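PDB 2H34: Serine/threonine-protein kinase PknE from Mycobacterium tuberculosis, which transfers the gamma-phosphate of ATP to serine and threonine residues of proteins and probably promotes the survival of infected macrophages by suppressing their apoptosis. Local coordinates for residues 135-146 with 165-175; 261-269 with 287-295. All coordinates share one frame; numbering follows the deposited sequence.

Contact 1: 135-146 with 165-175; sequences RAVAIVRQIGSA and ILVSADDFAYL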
ATOM      1  N   ARG A 135       5.427  -0.772  17.045  1.00 69.08           N
ATOM      2  CA  ARG A 135       4.179  -0.916  16.329  1.00 68.31           C
ATOM      3  C   ARG A 135       4.355  -0.499  14.868  1.00 68.23           C
ATOM      4  O   ARG A 135       3.938  -1.213  13.950  1.00 68.02           O
ATOM      5  CB  ARG A 135       3.123  -0.071  17.015  1.00 68.11           C
ATOM      6  CG  ARG A 135       1.726  -0.418  16.645  1.00 68.28           C
ATOM      7  CD  ARG A 135       0.824  -0.191  17.827  1.00 67.78           C
ATOM      8  NE  ARG A 135      -0.578  -0.115  17.434  1.00 67.50           N
ATOM      9  CZ  ARG A 135      -1.291   1.005  17.440  1.00 67.78           C
ATOM     10  NH1 ARG A 135      -0.730   2.150  17.811  1.00 67.50           N
ATOM     11  NH2 ARG A 135      -2.568   0.978  17.085  1.00 68.03           N
ATOM     12  N   ALA A 136       4.994   0.648  14.656  1.00 68.13           N
ATOM     13  CA  ALA A 136       5.267   1.137  13.314  1.00 67.89           C
ATOM     14  C   ALA A 136       5.994   0.068  12.530  1.00 68.07           C
ATOM     15  O   ALA A 136       5.599  -0.284  11.421  1.00 67.75           O
ATOM     16  CB  ALA A 136       6.089   2.376  13.380  1.00 67.68           C
ATOM     17  N   VAL A 137       7.043  -0.470  13.145  1.00 68.73           N
ATOM     18  CA  VAL A 137       7.862  -1.500  12.528  1.00 69.05           C
ATOM     19  C   VAL A 137       6.994  -2.712  12.214  1.00 68.91           C
ATOM     20  O   VAL A 137       6.952  -3.162  11.065  1.00 69.45           O
ATOM     21  CB  VAL A 137       9.097  -1.884  13.405  1.00 69.18           C
ATOM     22  CG1 VAL A 137       9.932  -2.978  12.728  1.00 69.82           C
ATOM     23  CG2 VAL A 137       9.978  -0.663  13.661  1.00 69.26           C
ATOM     24  N   ALA A 138       6.266  -3.206  13.209  1.00 68.46           N
ATOM     25  CA  ALA A 138       5.391  -4.352  12.988  1.00 68.31           C
ATOM     26  C   ALA A 138       4.526  -4.137  11.749  1.00 68.32           C
ATOM     27  O   ALA A 138       4.440  -5.007  10.887  1.00 68.53           O
ATOM     28  CB  ALA A 138       4.536  -4.619  14.195  1.00 68.32           C
ATOM     29  N   ILE A 139       3.914  -2.963  11.634  1.00 68.18           N
ATOM     30  CA  ILE A 139       3.091  -2.670  10.465  1.00 67.63           C
ATOM     31  C   ILE A 139       3.927  -2.635   9.183  1.00 67.92           C
ATOM     32  O   ILE A 139       3.604  -3.326   8.222  1.00 68.47           O
ATOM     33  CB  ILE A 139       2.198  -1.421  10.677  1.00 67.45           C
ATOM     34  CG1 ILE A 139       1.150  -1.757  11.748  1.00 67.07           C
ATOM     35  CG2 ILE A 139       1.506  -1.015   9.378  1.00 65.39           C
ATOM     36  CD1 ILE A 139       0.717  -0.602  12.589  1.00 65.77           C
ATOM     37  N   VAL A 140       5.029  -1.893   9.178  1.00 67.79           N
ATOM     38  CA  VAL A 140       5.884  -1.849   7.981  1.00 67.39           C
ATOM     39  C   VAL A 140       6.326  -3.245   7.531  1.00 66.94           C
ATOM     40  O   VAL A 140       6.323  -3.547   6.340  1.00 66.49           O
ATOM     41  CB  VAL A 140       7.090  -0.916   8.183  1.00 67.48           C
ATOM     42  CG1 VAL A 140       8.074  -1.044   7.050  1.00 66.92           C
ATOM     43  CG2 VAL A 140       6.605   0.524   8.270  1.00 68.24           C
ATOM     44  N   ARG A 141       6.658  -4.103   8.492  1.00 66.94           N
ATOM     45  CA  ARG A 141       7.141  -5.452   8.185  1.00 66.99           C
ATOM     46  C   ARG A 141       6.143  -6.244   7.352  1.00 65.88           C
ATOM     47  O   ARG A 141       6.506  -6.799   6.323  1.00 65.45           O
ATOM     48  CB  ARG A 141       7.542  -6.216   9.457  1.00 67.30           C
ATOM     49  CG  ARG A 141       8.369  -7.469   9.173  1.00 70.64           C
ATOM     50  CD  ARG A 141       8.610  -8.327  10.392  1.00 76.11           C
ATOM     51  NE  ARG A 141       9.210  -7.551  11.480  1.00 82.89           N
ATOM     52  CZ  ARG A 141       8.683  -7.429  12.703  1.00 85.86           C
ATOM     53  NH1 ARG A 141       7.545  -8.052  13.012  1.00 87.23           N
ATOM     54  NH2 ARG A 141       9.297  -6.689  13.626  1.00 85.98           N
ATOM     55  N   GLN A 142       4.887  -6.251   7.788  1.00 65.47           N
ATOM     56  CA  GLN A 142       3.808  -6.960   7.098  1.00 65.64           C
ATOM     57  C   GLN A 142       3.497  -6.436   5.701  1.00 66.34           C
ATOM     58  O   GLN A 142       3.229  -7.226   4.811  1.00 67.11           O
ATOM     59  CB  GLN A 142       2.519  -6.923   7.907  1.00 65.45           C
ATOM     60  CG  GLN A 142       2.596  -7.521   9.269  1.00 64.53           C
ATOM     61  CD  GLN A 142       1.372  -7.186  10.086  1.00 65.24           C
ATOM     62  OE1 GLN A 142       1.405  -6.273  10.908  1.00 66.76           O
ATOM     63  NE2 GLN A 142       0.275  -7.906   9.855  1.00 64.13           N
ATOM     64  N   ILE A 143       3.483  -5.116   5.507  1.00 66.72           N
ATOM     65  CA  ILE A 143       3.207  -4.569   4.188  1.00 66.93           C
ATOM     66  C   ILE A 143       4.383  -4.792   3.242  1.00 67.30           C
ATOM     67  O   ILE A 143       4.181  -5.129   2.074  1.00 67.58           O
ATOM     68  CB  ILE A 143       2.820  -3.071   4.236  1.00 67.03           C
ATOM     69  CG1 ILE A 143       1.409  -2.913   4.766  1.00 67.02           C
ATOM     70  CG2 ILE A 143       2.861  -2.438   2.857  1.00 66.34           C
ATOM     71  CD1 ILE A 143       1.398  -2.646   6.199  1.00 69.19           C
ATOM     72  N   GLY A 144       5.606  -4.614   3.741  1.00 67.24           N
ATOM     73  CA  GLY A 144       6.801  -4.840   2.920  1.00 67.26           C
ATOM     74  C   GLY A 144       6.809  -6.266   2.403  1.00 67.12           C
ATOM     75  O   GLY A 144       7.201  -6.548   1.259  1.00 66.66           O
ATOM     76  N   SER A 145       6.325  -7.154   3.263  1.00 66.79           N
ATOM     77  CA  SER A 145       6.168  -8.554   2.936  1.00 67.00           C
ATOM     78  C   SER A 145       5.200  -8.721   1.767  1.00 67.26           C
ATOM     79  O   SER A 145       5.526  -9.384   0.785  1.00 67.91           O
ATOM     80  CB  SER A 145       5.711  -9.331   4.179  1.00 66.67           C
ATOM     81  OG  SER A 145       5.536 -10.692   3.899  1.00 65.96           O
ATOM     82  N   ALA A 146       4.035  -8.079   1.848  1.00 67.29           N
ATOM     83  CA  ALA A 146       3.071  -8.103   0.753  1.00 67.04           C
ATOM     84  C   ALA A 146       3.686  -7.541  -0.531  1.00 67.33           C
ATOM     85  O   ALA A 146       3.548  -8.118  -1.609  1.00 67.59           O
ATOM     86  CB  ALA A 146       1.839  -7.334   1.133  1.00 66.87           C
ATOM     87  N   ILE A 165      -3.229   0.770   3.412  1.00 69.89           N
ATOM     88  CA  ILE A 165      -2.805  -0.083   4.507  1.00 68.42           C
ATOM     89  C   ILE A 165      -3.965  -0.193   5.498  1.00 68.26           C
ATOM     90  O   ILE A 165      -4.442   0.809   6.036  1.00 68.21           O
ATOM     91  CB  ILE A 165      -1.530   0.471   5.180  1.00 67.92           C
ATOM     92  CG1 ILE A 165      -0.377   0.487   4.184  1.00 67.49           C
ATOM     93  CG2 ILE A 165      -1.145  -0.359   6.386  1.00 68.04           C
ATOM     94  CD1 ILE A 165       0.850   1.256   4.649  1.00 67.72           C
ATOM     95  N   LEU A 166      -4.414  -1.423   5.717  1.00 68.00           N
ATOM     96  CA  LEU A 166      -5.593  -1.702   6.508  1.00 67.87           C
ATOM     97  C   LEU A 166      -5.200  -2.505   7.726  1.00 68.10           C
ATOM     98  O   LEU A 166      -4.701  -3.623   7.600  1.00 68.51           O
ATOM     99  CB  LEU A 166      -6.600  -2.490   5.669  1.00 67.80           C
ATOM    100  CG  LEU A 166      -8.009  -2.730   6.234  1.00 67.57           C
ATOM    101  CD1 LEU A 166      -8.781  -1.420   6.406  1.00 64.57           C
ATOM    102  CD2 LEU A 166      -8.777  -3.706   5.344  1.00 66.24           C
ATOM    103  N   VAL A 167      -5.431  -1.943   8.904  1.00 68.15           N
ATOM    104  CA  VAL A 167      -4.977  -2.570  10.137  1.00 68.22           C
ATOM    105  C   VAL A 167      -6.157  -3.254  10.837  1.00 68.70           C
ATOM    106  O   VAL A 167      -7.146  -2.613  11.175  1.00 68.78           O
ATOM    107  CB  VAL A 167      -4.255  -1.545  11.032  1.00 67.72           C
ATOM    108  CG1 VAL A 167      -3.786  -2.159  12.313  1.00 67.19           C
ATOM    109  CG2 VAL A 167      -3.072  -1.007  10.298  1.00 68.30           C
ATOM    110  N   SER A 168      -6.048  -4.563  11.021  1.00 68.96           N
ATOM    111  CA  SER A 168      -7.129  -5.349  11.588  1.00 69.87           C
ATOM    112  C   SER A 168      -6.918  -5.596  13.071  1.00 70.25           C
ATOM    113  O   SER A 168      -6.124  -4.917  13.713  1.00 71.00           O
ATOM    114  CB  SER A 168      -7.257  -6.679  10.855  1.00 69.75           C
ATOM    115  OG  SER A 168      -7.505  -6.459   9.484  1.00 70.84           O
ATOM    116  N   ALA A 169      -7.643  -6.581  13.589  1.00 70.55           N
ATOM    117  CA  ALA A 169      -7.591  -7.014  14.984  1.00 70.69           C
ATOM    118  C   ALA A 169      -6.304  -6.692  15.759  1.00 70.69           C
ATOM    119  O   ALA A 169      -6.250  -5.657  16.431  1.00 70.95           O
ATOM    120  CB  ALA A 169      -7.932  -8.494  15.080  1.00 70.55           C
ATOM    121  N   ASP A 170      -5.294  -7.567  15.696  1.00 70.24           N
ATOM    122  CA  ASP A 170      -4.086  -7.396  16.512  1.00 69.94           C
ATOM    123  C   ASP A 170      -2.989  -6.789  15.675  1.00 69.01           C
ATOM    124  O   ASP A 170      -1.931  -7.393  15.482  1.00 69.22           O
ATOM    125  CB  ASP A 170      -3.610  -8.712  17.136  1.00 70.27           C
ATOM    126  CG  ASP A 170      -4.238  -8.979  18.502  1.00 74.59           C
ATOM    127  OD1 ASP A 170      -5.495  -9.003  18.612  1.00 77.79           O
ATOM    128  OD2 ASP A 170      -3.475  -9.190  19.483  1.00 78.61           O
ATOM    129  N   ASP A 171      -3.246  -5.586  15.165  1.00 67.90           N
ATOM    130  CA  ASP A 171      -2.288  -4.889  14.315  1.00 66.42           C
ATOM    131  C   ASP A 171      -1.960  -5.706  13.076  1.00 65.30           C
ATOM    132  O   ASP A 171      -0.860  -5.634  12.556  1.00 65.42           O
ATOM    133  CB  ASP A 171      -0.990  -4.607  15.082  1.00 66.57           C
ATOM    134  CG  ASP A 171      -1.024  -3.303  15.847  1.00 66.95           C
ATOM    135  OD1 ASP A 171      -2.083  -2.642  15.889  1.00 68.56           O
ATOM    136  OD2 ASP A 171       0.029  -2.937  16.404  1.00 66.99           O
ATOM    137  N   PHE A 172      -2.902  -6.508  12.613  1.00 64.30           N
ATOM    138  CA  PHE A 172      -2.662  -7.286  11.423  1.00 63.00           C
ATOM    139  C   PHE A 172      -2.956  -6.423  10.217  1.00 63.16           C
ATOM    140  O   PHE A 172      -4.061  -5.909  10.077  1.00 63.60           O
ATOM    141  CB  PHE A 172      -3.530  -8.521  11.397  1.00 61.85           C
ATOM    142  CG  PHE A 172      -3.085  -9.522  10.408  1.00 60.28           C
ATOM    143  CD1 PHE A 172      -2.298 -10.578  10.795  1.00 58.48           C
ATOM    144  CD2 PHE A 172      -3.424  -9.395   9.073  1.00 60.66           C
ATOM    145  CE1 PHE A 172      -1.867 -11.507   9.883  1.00 58.81           C
ATOM    146  CE2 PHE A 172      -2.985 -10.314   8.148  1.00 60.32           C
ATOM    147  CZ  PHE A 172      -2.206 -11.377   8.560  1.00 60.50           C
ATOM    148  N   ALA A 173      -1.975  -6.272   9.339  1.00 63.05           N
ATOM    149  CA  ALA A 173      -2.103  -5.335   8.239  1.00 63.40           C
ATOM    150  C   ALA A 173      -2.098  -5.992   6.873  1.00 63.52           C
ATOM    151  O   ALA A 173      -1.270  -6.841   6.596  1.00 63.39           O
ATOM    152  CB  ALA A 173      -1.018  -4.284   8.317  1.00 63.57           C
ATOM    153  N   TYR A 174      -3.024  -5.561   6.023  1.00 64.26           N
ATOM    154  CA  TYR A 174      -3.076  -5.980   4.635  1.00 64.93           C
ATOM    155  C   TYR A 174      -2.742  -4.842   3.705  1.00 66.25           C
ATOM    156  O   TYR A 174      -3.137  -3.701   3.935  1.00 66.30           O
ATOM    157  CB  TYR A 174      -4.480  -6.407   4.268  1.00 64.64           C
ATOM    158  CG  TYR A 174      -4.950  -7.640   4.935  1.00 63.00           C
ATOM    159  CD1 TYR A 174      -4.661  -8.875   4.400  1.00 62.65           C
ATOM    160  CD2 TYR A 174      -5.719  -7.574   6.095  1.00 62.33           C
ATOM    161  CE1 TYR A 174      -5.110 -10.030   5.018  1.00 63.87           C
ATOM    162  CE2 TYR A 174      -6.175  -8.713   6.707  1.00 61.70           C
ATOM    163  CZ  TYR A 174      -5.866  -9.932   6.161  1.00 62.18           C
ATOM    164  OH  TYR A 174      -6.290 -11.072   6.757  1.00 65.90           O
ATOM    165  N   LEU A 175      -2.053  -5.169   2.623  1.00 67.87           N
ATOM    166  CA  LEU A 175      -1.888  -4.234   1.525  1.00 69.52           C
ATOM    167  C   LEU A 175      -3.103  -4.366   0.614  1.00 70.86           C
ATOM    168  O   LEU A 175      -3.334  -5.438   0.046  1.00 70.50           O
ATOM    169  CB  LEU A 175      -0.594  -4.529   0.747  1.00 68.87           C
ATOM    170  CG  LEU A 175      -0.383  -3.686  -0.512  1.00 68.36           C
ATOM    171  CD1 LEU A 175       0.138  -2.293  -0.162  1.00 67.20           C
ATOM    172  CD2 LEU A 175       0.542  -4.377  -1.497  1.00 67.72           C
TER
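Helical residues 135-146 lie along the beta-hairpin 165-175; in the protein kinase fold this is the C-lobe helix alphaE packed on the hairpin that follows the catalytic loop. The helix axis passes 7.5 Å from strand 173-175 with their N-to-C directions 34° apart, and Gln142 and Ala173 face each other with CA atoms 6.2 Å apart. Strand 165-167, paired antiparallel to 173-175 through the bonds between Leu166 and Tyr174, is farther off, its axis 10.2 Å away. Alternation along both strands turns Ile165, Val167, Ala173 and Leu175 toward the helix, while Leu166 and Tyr174 point away.

Ile143 carries the middle of the interface. With CG1 anti to the carbonyl carbon (chi1 -74°), the longer branch points to the hairpin and its CD1 lies between the side chains of the two strands, 3.4 Å from Ile165 CG2 and also against Ala173 CB; the two isoleucine side chains cross at about a right angle. The CG2 branch of Ile143 reaches instead to Leu175 CD1. One turn on, Ala146 CB meets Leu175 CB at 3.7 Å, and one turn back Ile139 CG2 approaches Ile165 CG2 and Ala173 CB. The amide group of Gln142 lies beside the backbone of 171-173, over one face of the Phe172 ring.

At the hairpin turn Asp171, in a left-handed backbone conformation, forms a salt bridge with Arg135. NE of Arg135 lies 3.1 Å from OD2 of Asp171, and its two hydrogen bonds to the carboxylate are both weak, although guanidinium and carboxylate are nearly coplanar (19°). NH1 of the same guanidinium binds Gln128 OE1.

The chemistry is therefore divided: aliphatic groups, isoleucine and leucine branches against alanine methyls, make the buried body, and charge pairing is confined to the partly exposed turn, where the carboxylate probably helps orient an arginine shared with Gln128.

Contact 2: 261-269 with 287-295; sequences IPVAFDAVI and LSAAAHAAL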
ATOM      1  N   ILE A 261      12.277   8.055  19.631  1.00 78.03           N
ATOM      2  CA  ILE A 261      12.734   7.415  18.380  1.00 77.61           C
ATOM      3  C   ILE A 261      14.251   7.185  18.357  1.00 77.39           C
ATOM      4  O   ILE A 261      15.016   8.146  18.266  1.00 77.13           O
ATOM      5  CB  ILE A 261      12.378   8.250  17.121  1.00 77.56           C
ATOM      6  CG1 ILE A 261      10.886   8.592  17.077  1.00 77.55           C
ATOM      7  CG2 ILE A 261      12.821   7.522  15.841  1.00 77.03           C
ATOM      8  CD1 ILE A 261      10.544   9.653  16.035  1.00 77.71           C
ATOM      9  N   PRO A 262      14.683   5.907  18.397  1.00 77.24           N
ATOM     10  CA  PRO A 262      16.095   5.530  18.413  1.00 77.21           C
ATOM     11  C   PRO A 262      16.893   6.132  17.260  1.00 77.35           C
ATOM     12  O   PRO A 262      16.344   6.385  16.180  1.00 77.18           O
ATOM     13  CB  PRO A 262      16.046   4.011  18.284  1.00 77.01           C
ATOM     14  CG  PRO A 262      14.760   3.642  18.886  1.00 77.17           C
ATOM     15  CD  PRO A 262      13.818   4.718  18.449  1.00 77.15           C
ATOM     16  N   VAL A 263      18.186   6.352  17.504  1.00 77.32           N
ATOM     17  CA  VAL A 263      19.059   6.980  16.513  1.00 77.22           C
ATOM     18  C   VAL A 263      19.166   6.136  15.243  1.00 77.01           C
ATOM     19  O   VAL A 263      18.988   6.647  14.130  1.00 76.88           O
ATOM     20  CB  VAL A 263      20.471   7.255  17.078  1.00 77.26           C
ATOM     21  CG1 VAL A 263      21.381   7.821  15.992  1.00 76.87           C
ATOM     22  CG2 VAL A 263      20.400   8.214  18.270  1.00 77.56           C
ATOM     23  N   ALA A 264      19.432   4.843  15.425  1.00 76.67           N
ATOM     24  CA  ALA A 264      19.702   3.932  14.316  1.00 76.31           C
ATOM     25  C   ALA A 264      18.729   4.092  13.145  1.00 76.14           C
ATOM     26  O   ALA A 264      19.056   3.739  12.007  1.00 76.23           O
ATOM     27  CB  ALA A 264      19.732   2.495  14.808  1.00 76.32           C
ATOM     28  N   PHE A 265      17.551   4.654  13.424  1.00 75.83           N
ATOM     29  CA  PHE A 265      16.512   4.859  12.407  1.00 75.19           C
ATOM     30  C   PHE A 265      16.858   5.859  11.304  1.00 74.74           C
ATOM     31  O   PHE A 265      16.517   5.632  10.146  1.00 74.79           O
ATOM     32  CB  PHE A 265      15.170   5.202  13.053  1.00 74.96           C
ATOM     33  CG  PHE A 265      14.462   4.014  13.636  1.00 75.12           C
ATOM     34  CD1 PHE A 265      14.419   3.816  15.009  1.00 74.75           C
ATOM     35  CD2 PHE A 265      13.842   3.079  12.811  1.00 75.24           C
ATOM     36  CE1 PHE A 265      13.758   2.717  15.548  1.00 73.54           C
ATOM     37  CE2 PHE A 265      13.185   1.974  13.352  1.00 74.14           C
ATOM     38  CZ  PHE A 265      13.149   1.798  14.721  1.00 73.55           C
ATOM     39  N   ASP A 266      17.535   6.954  11.646  1.00 74.24           N
ATOM     40  CA  ASP A 266      17.949   7.926  10.620  1.00 73.98           C
ATOM     41  C   ASP A 266      18.719   7.233   9.497  1.00 73.57           C
ATOM     42  O   ASP A 266      18.555   7.555   8.319  1.00 73.24           O
ATOM     43  CB  ASP A 266      18.807   9.053  11.203  1.00 73.81           C
ATOM     44  CG  ASP A 266      18.261   9.600  12.496  1.00 74.00           C
ATOM     45  OD1 ASP A 266      17.029   9.742  12.635  1.00 74.82           O
ATOM     46  OD2 ASP A 266      19.078   9.890  13.388  1.00 74.35           O
ATOM     47  N   ALA A 267      19.557   6.275   9.878  1.00 73.25           N
ATOM     48  CA  ALA A 267      20.306   5.489   8.916  1.00 72.88           C
ATOM     49  C   ALA A 267      19.340   4.706   8.035  1.00 72.58           C
ATOM     50  O   ALA A 267      19.393   4.808   6.807  1.00 72.65           O
ATOM     51  CB  ALA A 267      21.291   4.561   9.630  1.00 72.92           C
ATOM     52  N   VAL A 268      18.430   3.963   8.663  1.00 72.02           N
ATOM     53  CA  VAL A 268      17.415   3.240   7.902  1.00 71.68           C
ATOM     54  C   VAL A 268      16.669   4.134   6.898  1.00 71.43           C
ATOM     55  O   VAL A 268      16.606   3.818   5.711  1.00 71.01           O
ATOM     56  CB  VAL A 268      16.427   2.495   8.808  1.00 71.51           C
ATOM     57  CG1 VAL A 268      15.258   1.966   7.986  1.00 71.08           C
ATOM     58  CG2 VAL A 268      17.128   1.355   9.499  1.00 71.42           C
ATOM     59  N   ILE A 269      16.139   5.257   7.369  1.00 71.48           N
ATOM     60  CA  ILE A 269      15.415   6.166   6.487  1.00 71.83           C
ATOM     61  C   ILE A 269      16.319   6.724   5.406  1.00 71.87           C
ATOM     62  O   ILE A 269      15.916   6.799   4.248  1.00 71.98           O
ATOM     63  CB  ILE A 269      14.668   7.283   7.257  1.00 71.94           C
ATOM     64  CG1 ILE A 269      13.407   6.700   7.892  1.00 72.44           C
ATOM     65  CG2 ILE A 269      14.219   8.397   6.329  1.00 70.95           C
ATOM     66  CD1 ILE A 269      13.580   6.299   9.311  1.00 73.36           C
ATOM     67  N   LEU A 287      14.589  -3.600   4.148  1.00 72.99           N
ATOM     68  CA  LEU A 287      14.065  -2.454   4.869  1.00 72.75           C
ATOM     69  C   LEU A 287      13.569  -2.903   6.238  1.00 72.77           C
ATOM     70  O   LEU A 287      14.065  -2.444   7.271  1.00 72.55           O
ATOM     71  CB  LEU A 287      12.895  -1.862   4.100  1.00 73.00           C
ATOM     72  CG  LEU A 287      12.506  -0.400   4.313  1.00 73.00           C
ATOM     73  CD1 LEU A 287      11.130  -0.210   3.741  1.00 73.54           C
ATOM     74  CD2 LEU A 287      12.521   0.040   5.755  1.00 73.02           C
ATOM     75  N   SER A 288      12.585  -3.806   6.231  1.00 72.74           N
ATOM     76  CA  SER A 288      11.994  -4.320   7.462  1.00 72.26           C
ATOM     77  C   SER A 288      13.091  -4.741   8.404  1.00 71.80           C
ATOM     78  O   SER A 288      13.101  -4.331   9.559  1.00 72.16           O
ATOM     79  CB  SER A 288      11.067  -5.513   7.189  1.00 72.54           C
ATOM     80  OG  SER A 288       9.751  -5.092   6.885  1.00 72.41           O
ATOM     81  N   ALA A 289      14.027  -5.543   7.903  1.00 71.12           N
ATOM     82  CA  ALA A 289      15.037  -6.126   8.768  1.00 70.56           C
ATOM     83  C   ALA A 289      15.792  -5.005   9.467  1.00 70.60           C
ATOM     84  O   ALA A 289      15.920  -5.007  10.697  1.00 70.78           O
ATOM     85  CB  ALA A 289      15.973  -7.041   7.986  1.00 69.96           C
ATOM     86  N   ALA A 290      16.237  -4.025   8.681  1.00 70.23           N
ATOM     87  CA  ALA A 290      16.981  -2.888   9.203  1.00 70.11           C
ATOM     88  C   ALA A 290      16.152  -2.123  10.218  1.00 70.10           C
ATOM     89  O   ALA A 290      16.641  -1.739  11.265  1.00 70.03           O
ATOM     90  CB  ALA A 290      17.404  -1.973   8.066  1.00 70.11           C
ATOM     91  N   ALA A 291      14.882  -1.915   9.892  1.00 70.64           N
ATOM     92  CA  ALA A 291      13.961  -1.181  10.748  1.00 70.99           C
ATOM     93  C   ALA A 291      13.847  -1.860  12.105  1.00 71.43           C
ATOM     94  O   ALA A 291      13.985  -1.222  13.157  1.00 71.42           O
ATOM     95  CB  ALA A 291      12.610  -1.102  10.082  1.00 70.82           C
ATOM     96  N   HIS A 292      13.601  -3.165  12.055  1.00 71.85           N
ATOM     97  CA  HIS A 292      13.536  -4.009  13.230  1.00 72.35           C
ATOM     98  C   HIS A 292      14.798  -3.877  14.080  1.00 72.72           C
ATOM     99  O   HIS A 292      14.735  -3.603  15.280  1.00 72.54           O
ATOM    100  CB  HIS A 292      13.349  -5.458  12.790  1.00 72.37           C
ATOM    101  CG  HIS A 292      13.212  -6.419  13.926  1.00 72.75           C
ATOM    102  ND1 HIS A 292      12.128  -6.416  14.780  1.00 73.08           N
ATOM    103  CD2 HIS A 292      14.017  -7.420  14.346  1.00 72.81           C
ATOM    104  CE1 HIS A 292      12.270  -7.373  15.675  1.00 72.67           C
ATOM    105  NE2 HIS A 292      13.410  -7.995  15.437  1.00 73.94           N
ATOM    106  N   ALA A 293      15.941  -4.056  13.431  1.00 73.31           N
ATOM    107  CA  ALA A 293      17.234  -3.993  14.087  1.00 73.86           C
ATOM    108  C   ALA A 293      17.512  -2.617  14.698  1.00 74.26           C
ATOM    109  O   ALA A 293      18.410  -2.479  15.540  1.00 74.55           O
ATOM    110  CB  ALA A 293      18.340  -4.378  13.102  1.00 73.85           C
ATOM    111  N   ALA A 294      16.742  -1.608  14.291  1.00 74.22           N
ATOM    112  CA  ALA A 294      16.950  -0.257  14.797  1.00 74.57           C
ATOM    113  C   ALA A 294      16.183   0.020  16.095  1.00 74.78           C
ATOM    114  O   ALA A 294      16.079   1.164  16.531  1.00 74.83           O
ATOM    115  CB  ALA A 294      16.634   0.796  13.721  1.00 74.70           C
ATOM    116  N   LEU A 295      15.665  -1.032  16.720  1.00 75.06           N
ATOM    117  CA  LEU A 295      15.110  -0.915  18.057  1.00 75.35           C
ATOM    118  C   LEU A 295      16.141  -1.375  19.087  1.00 75.86           C
ATOM    119  O   LEU A 295      16.643  -2.503  19.029  1.00 75.96           O
ATOM    120  CB  LEU A 295      13.804  -1.702  18.165  1.00 75.38           C
ATOM    121  CG  LEU A 295      12.625  -1.137  17.350  1.00 75.53           C
ATOM    122  CD1 LEU A 295      11.496  -2.147  17.173  1.00 73.01           C
ATOM    123  CD2 LEU A 295      12.103   0.152  17.999  1.00 76.51           C
TER
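Two helices near the end of the kinase C-lobe, 264-272 and 284-293, pack here as an antiparallel pair. Their segments 264-269 and 287-293 have axes 9.2 Å apart at closest and N-to-C directions differing by 167°. The backbones come nearest at Ala264 and Ala294, whose CA atoms are 5.0 Å apart.

Val268 points toward the second helix and touches it with both methyl branches. Its CG2 branch rests on Ala290 CB at 3.6 Å, whereas CG1, anti to the backbone N (chi1 170°), approaches Leu287 CD2; Leu287 in turn packs on Leu221 and Leu225 of helix 217-230. Past the C-terminal end of segment 287-293, Ala294 CB meets Ala264 CB at 3.7 Å, and Pro262 CB lies against the carbonyl oxygen of Ala294.

Phe265 reaches across with its ring. Leu295 CD2 meets the ring edge in plane, 3.8 Å from CZ of Phe265, and this leucine also packs on Pro133 and Val137 of helix 133-152. Over one ring face stands the methyl of Ala294, a CH-pi contact with CB 3.6 Å from the Phe265 centroid and 7° off the ring normal.

Overall arrangement
Both segments of contact 1 precede those of contact 2 in the sequence, and their centres lie about 17 Å apart, both within the protein kinase domain. Helix 133-152 joins them: one side faces hairpin 165-175, while Arg141 and Val137 meet Ser288 and His292 of helix 284-293. Val137 CG1, for example, is 3.7 Å from His292 N. Helix 217-230 provides a second connection, since its Leu221 touches both Ile143 and Leu287. The layers thus run from hairpin through helix 133-152 and helix 284-293 to helix 264-272. Contact 1 is nearer the catalytic centre, with the Leu175 side chain about 8 Å from that of Asp159, the predicted proton acceptor; contact 2 is peripheral structural packing.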